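Local coordinates for arginine decarboxylase, A207R protein (Paramecium bursaria Chlorella virus 1, PDB 2NVA) that catalyses the pyridoxal-phosphate-dependent decarboxylation of arginine to agmatine, using a TIM-barrel domain of the eukaryotic ornithine decarboxylase-like type, at residues Asp67-Ser70 against Ser71-Lys75; Asp52-Leu55 against Leu56-Cys60. One frame throughout, in Å; residues are numbered along the deposited sequence.

Contact 1 (Asp67-Ser70 against Ser71-Lys75). With PL2 ((4-{[(4-{[amino(imino)methyl]amino}butyl)amino]methyl}-5-hydroxy-6-methylpyridin-3-yl)methyl dihydrogen phosphate), chain I.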
loop_
_atom_site.group_PDB
_atom_site.type_symbol
_atom_site.label_atom_id
_atom_site.label_comp_id
_atom_site.label_asym_id
_atom_site.label_seq_id
_atom_site.Cartn_x
_atom_site.Cartn_y
_atom_site.Cartn_z
ATOM N N ASP A 67 -7.934 19.741 -8.098
ATOM C CA ASP A 67 -8.565 18.531 -8.612
ATOM C C ASP A 67 -8.736 17.595 -7.427
ATOM O O ASP A 67 -7.749 17.101 -6.870
ATOM C CB ASP A 67 -7.684 17.905 -9.714
ATOM C CG ASP A 67 -7.892 16.415 -9.879
ATOM O OD1 ASP A 67 -6.965 15.744 -10.386
ATOM O OD2 ASP A 67 -8.963 15.878 -9.482
ATOM N N CYS A 68 -9.986 17.374 -7.023
ATOM C CA CYS A 68 -10.275 16.481 -5.906
ATOM C C CYS A 68 -10.913 15.198 -6.401
ATOM O O CYS A 68 -11.748 15.231 -7.297
ATOM C CB CYS A 68 -11.208 17.153 -4.904
ATOM S SG CYS A 68 -10.470 18.567 -4.036
ATOM N N ALA A 69 -10.541 14.075 -5.795
ATOM C CA ALA A 69 -10.965 12.750 -6.255
ATOM C C ALA A 69 -12.107 12.163 -5.439
ATOM O O ALA A 69 -12.707 11.166 -5.847
ATOM C CB ALA A 69 -9.768 11.786 -6.237
ATOM N N SER A 70 -12.390 12.770 -4.288
ATOM C CA SER A 70 -13.354 12.221 -3.338
ATOM C C SER A 70 -13.891 13.328 -2.434
ATOM O O SER A 70 -13.349 14.445 -2.428
ATOM C CB SER A 70 -12.676 11.140 -2.484
ATOM O OG SER A 70 -11.574 11.681 -1.765
ATOM N N SER A 71 -14.921 13.015 -1.653
ATOM C CA SER A 71 -15.439 13.971 -0.666
ATOM C C SER A 71 -14.403 14.315 0.403
ATOM O O SER A 71 -14.343 15.445 0.867
ATOM C CB SER A 71 -16.715 13.440 -0.006
ATOM O OG SER A 71 -16.466 12.211 0.661
ATOM N N SER A 72 -13.582 13.339 0.789
ATOM C CA SER A 72 -12.509 13.586 1.766
ATOM C C SER A 72 -11.513 14.651 1.286
ATOM O O SER A 72 -11.095 15.503 2.061
ATOM C CB SER A 72 -11.772 12.293 2.106
ATOM O OG SER A 72 -10.694 12.563 3.001
ATOM N N GLU A 73 -11.148 14.600 0.004
ATOM C CA GLU A 73 -10.233 15.594 -0.563
ATOM C C GLU A 73 -10.896 16.962 -0.705
ATOM O O GLU A 73 -10.260 17.992 -0.483
ATOM C CB GLU A 73 -9.682 15.117 -1.911
ATOM C CG GLU A 73 -8.769 13.911 -1.753
ATOM C CD GLU A 73 -7.996 13.551 -3.018
ATOM O OE1 GLU A 73 -7.028 12.768 -2.894
ATOM O OE2 GLU A 73 -8.341 14.046 -4.120
ATOM N N ILE A 74 -12.173 16.966 -1.077
ATOM C CA ILE A 74 -12.946 18.209 -1.114
ATOM C C ILE A 74 -12.909 18.876 0.274
ATOM O O ILE A 74 -12.592 20.065 0.400
ATOM C CB ILE A 74 -14.405 17.961 -1.585
ATOM C CG1 ILE A 74 -14.423 17.590 -3.072
ATOM C CG2 ILE A 74 -15.271 19.206 -1.358
ATOM C CD1 ILE A 74 -15.749 16.947 -3.542
ATOM N N LYS A 75 -13.222 18.098 1.312
ATOM C CA LYS A 75 -13.188 18.601 2.700
ATOM C C LYS A 75 -11.826 19.198 3.073
ATOM O O LYS A 75 -11.768 20.258 3.710
ATOM C CB LYS A 75 -13.530 17.469 3.679
ATOM C CG LYS A 75 -14.977 17.018 3.608
ATOM C CD LYS A 75 -15.239 15.805 4.521
ATOM C CE LYS A 75 -16.621 15.201 4.182
ATOM N NZ LYS A 75 -17.073 14.252 5.259
HETATM N N1 PL2 I . -5.811 14.036 -12.713
HETATM C C2 PL2 I . -6.383 12.825 -12.617
HETATM C C2A PL2 I . -7.887 12.654 -12.912
HETATM C C3 PL2 I . -5.585 11.734 -12.248
HETATM O O3 PL2 I . -6.184 10.516 -12.175
HETATM C C4 PL2 I . -4.208 11.880 -11.984
HETATM C C4A PL2 I . -3.290 10.695 -11.560
HETATM C C5 PL2 I . -3.683 13.182 -12.111
HETATM C C6 PL2 I . -4.509 14.231 -12.471
HETATM P P PL2 I . 0.218 13.348 -12.326
HETATM N N PL2 I . -3.771 9.390 -12.067
HETATM C CA PL2 I . -3.512 8.312 -11.103
HETATM C CG PL2 I . -1.740 7.026 -9.831
HETATM O OP2 PL2 I . 1.191 12.323 -13.087
HETATM O OP3 PL2 I . 0.644 13.299 -10.756
HETATM O OP1 PL2 I . 0.307 14.725 -12.897
HETATM O OP4 PL2 I . -1.234 12.669 -12.473
HETATM C C5M PL2 I . -2.188 13.454 -11.849
HETATM C CB PL2 I . -2.011 8.217 -10.753
HETATM C CD PL2 I . -0.232 6.905 -9.507
HETATM N NE PL2 I . -0.104 5.792 -8.539
HETATM C CZ PL2 I . 0.971 5.522 -7.783
HETATM N NH2 PL2 I . 0.926 4.471 -6.929
HETATM N NH1 PL2 I . 2.074 6.272 -7.871
HETATM O O HOH W 1 -6.846 14.739 -6.253
#
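E73 reaches back from the first turn of helix 71-80 to the residues that lead out of strand 65-68, closing a beta-alpha junction of the TIM barrel beside the cofactor. E73 OE2 accepts from A69 N at 2.8 Å, the N-H coming in on the anti side of the carboxylate and 35° out of its plane. The A69 methyl group lies close to the same oxygen, and a water donates both to E73 OE2 (2.7 Å) and to D67 O (2.6 Å), so the carboxylate is tied to two successive peptides there, one of them through the water. On the cofactor side, D67 OD1 lies 3.1 Å from N1 of the PL2 pyridine ring and forms a salt bridge with K48. One residue on from E73, I74 packs its CG1 against C68 CB at 3.7 Å. S70 is the N-cap of the helix: its OG, lodged between the backbone N and the carbonyl carbon (chi1 60°), accepts weakly from E73 N, and the same hydroxyl is hydrogen-bonded to N362 O of the second subunit. The dimer interface thus meets the helix start directly. The first helical turn is closed by I74 N, which donates to S70 O at 3.1 Å.

Contact 2 (Asp52-Leu55 against Leu56-Cys60); sequences DEVL and LKTMC
L55 and M59, one turn apart on helix 53-61, run side by side and point the same way, forming an apolar strip on a helix of the TIM barrel that follows strand 41-46. The touch is between methyl groups, L55 CD1 and M59 CE, at 3.8 Å. M59 is bent at chi2 (-59°) and straight beyond it, which places CE, not the sulfur, against L55, while M59 CG rests on L55 O. Both side chains, together with L56, pack on Y45 of strand 41-46, so this is the face the helix turns to the barrel wall. L56 also touches I80 of helix 71-80, and L55 reaches V27 of helix 24-37.

The polar contacts begin at the helix start. D52 is the N-cap, and D52 OD1 accepts from L55 N at 3.0 Å through its anti lone pair. Y261 and Y371 hydrogen-bond OD1 and OD2 respectively, so the capping carboxylate is held from outside the helix as well. Along the backbone, D52 O accepts from L56 N, E53 O from K57 N and L55 O from M59 N, the regular i to i+4 pattern. K57, whose CB touches E53 O, carries its ammonium group to a salt bridge with D61.

V54 O has two donors. T58 OG1, set beside its own backbone N by a chi1 of -58°, donates to V54 O at 2.7 Å, and T58 N reaches V54 O at 2.9 Å from the opposite face of its plane.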
loop_
_atom_site.group_PDB
_atom_site.type_symbol
_atom_site.label_atom_id
_atom_site.label_comp_id
_atom_site.label_asym_id
_atom_site.label_seq_id
_atom_site.Cartn_x
_atom_site.Cartn_y
_atom_site.Cartn_z
ATOM N N ASP A 52 -0.407 17.127 1.839
ATOM C CA ASP A 52 0.224 17.883 2.911
ATOM C C ASP A 52 -0.454 19.249 3.052
ATOM O O ASP A 52 -0.567 19.998 2.084
ATOM C CB ASP A 52 1.718 18.036 2.596
ATOM C CG ASP A 52 2.447 18.874 3.622
ATOM O OD1 ASP A 52 2.573 20.095 3.399
ATOM O OD2 ASP A 52 2.876 18.313 4.652
ATOM N N GLU A 53 -0.904 19.574 4.261
ATOM C CA GLU A 53 -1.706 20.787 4.429
ATOM C C GLU A 53 -0.965 22.104 4.165
ATOM O O GLU A 53 -1.597 23.096 3.763
ATOM C CB GLU A 53 -2.479 20.799 5.749
ATOM C CG GLU A 53 -1.666 20.972 6.992
ATOM C CD GLU A 53 -2.554 20.972 8.248
ATOM O OE1 GLU A 53 -2.417 21.885 9.085
ATOM O OE2 GLU A 53 -3.397 20.042 8.383
ATOM N N VAL A 54 0.349 22.109 4.373
ATOM C CA VAL A 54 1.158 23.294 4.037
ATOM C C VAL A 54 1.277 23.453 2.520
ATOM O O VAL A 54 1.216 24.572 2.001
ATOM C CB VAL A 54 2.550 23.236 4.722
ATOM C CG1 VAL A 54 3.482 24.318 4.188
ATOM C CG2 VAL A 54 2.386 23.384 6.232
ATOM N N LEU A 55 1.438 22.330 1.819
ATOM C CA LEU A 55 1.474 22.341 0.358
ATOM C C LEU A 55 0.164 22.898 -0.206
ATOM O O LEU A 55 0.184 23.737 -1.105
ATOM C CB LEU A 55 1.706 20.925 -0.192
ATOM C CG LEU A 55 1.775 20.749 -1.712
ATOM C CD1 LEU A 55 2.905 21.577 -2.321
ATOM C CD2 LEU A 55 1.924 19.277 -2.088
ATOM N N LEU A 56 -0.957 22.429 0.338
ATOM C CA LEU A 56 -2.262 22.854 -0.148
ATOM C C LEU A 56 -2.484 24.342 0.128
ATOM O O LEU A 56 -3.020 25.051 -0.719
ATOM C CB LEU A 56 -3.376 22.018 0.478
ATOM C CG LEU A 56 -3.395 20.512 0.195
ATOM C CD1 LEU A 56 -4.570 19.862 0.931
ATOM C CD2 LEU A 56 -3.456 20.197 -1.304
ATOM N N LYS A 57 -2.070 24.807 1.305
ATOM C CA LYS A 57 -2.183 26.240 1.626
ATOM C C LYS A 57 -1.311 27.086 0.697
ATOM O O LYS A 57 -1.708 28.180 0.281
ATOM C CB LYS A 57 -1.855 26.502 3.103
ATOM C CG LYS A 57 -1.896 27.980 3.549
ATOM C CD LYS A 57 -3.250 28.631 3.262
ATOM C CE LYS A 57 -3.349 29.997 3.955
ATOM N NZ LYS A 57 -4.493 30.829 3.412
ATOM N N THR A 58 -0.122 26.580 0.383
ATOM C CA THR A 58 0.792 27.255 -0.534
ATOM C C THR A 58 0.183 27.399 -1.928
ATOM O O THR A 58 0.276 28.461 -2.545
ATOM C CB THR A 58 2.130 26.505 -0.622
ATOM O OG1 THR A 58 2.709 26.422 0.689
ATOM C CG2 THR A 58 3.101 27.226 -1.548
ATOM N N MET A 59 -0.431 26.317 -2.405
ATOM C CA MET A 59 -1.199 26.297 -3.656
ATOM C C MET A 59 -2.302 27.362 -3.605
ATOM O O MET A 59 -2.437 28.189 -4.512
ATOM C CB MET A 59 -1.884 24.922 -3.857
ATOM C CG MET A 59 -0.980 23.669 -4.138
ATOM S SD MET A 59 0.021 23.878 -5.636
ATOM C CE MET A 59 0.940 22.365 -5.489
ATOM N N CYS A 60 -3.093 27.312 -2.535
ATOM C CA CYS A 60 -4.243 28.197 -2.361
ATOM C C CYS A 60 -3.830 29.668 -2.499
ATOM O O CYS A 60 -4.449 30.429 -3.254
ATOM C CB CYS A 60 -4.879 27.958 -0.992
ATOM S SG CYS A 60 -6.135 29.174 -0.513
#

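Overall arrangement
Contact 2 closes before contact 1 opens, and together they follow the chain through helix 53-61, strand 65-68 and the start of helix 71-80 in the pyridoxal-binding TIM barrel. Strands 41-46 and 65-68 are parallel neighbours in the barrel sheet. The contact centres are 14 Å apart, and the nearest atoms, about 6 Å apart, do not touch. Contact 1 is the one next to the cofactor, D67 being part of the pocket, whereas contact 2 packs a barrel helix against strand 41-46, away from the ligand, with the M59 side chain about 10 Å from PL2. Contact 1 also meets the second subunit, which touches neither segment of contact 2.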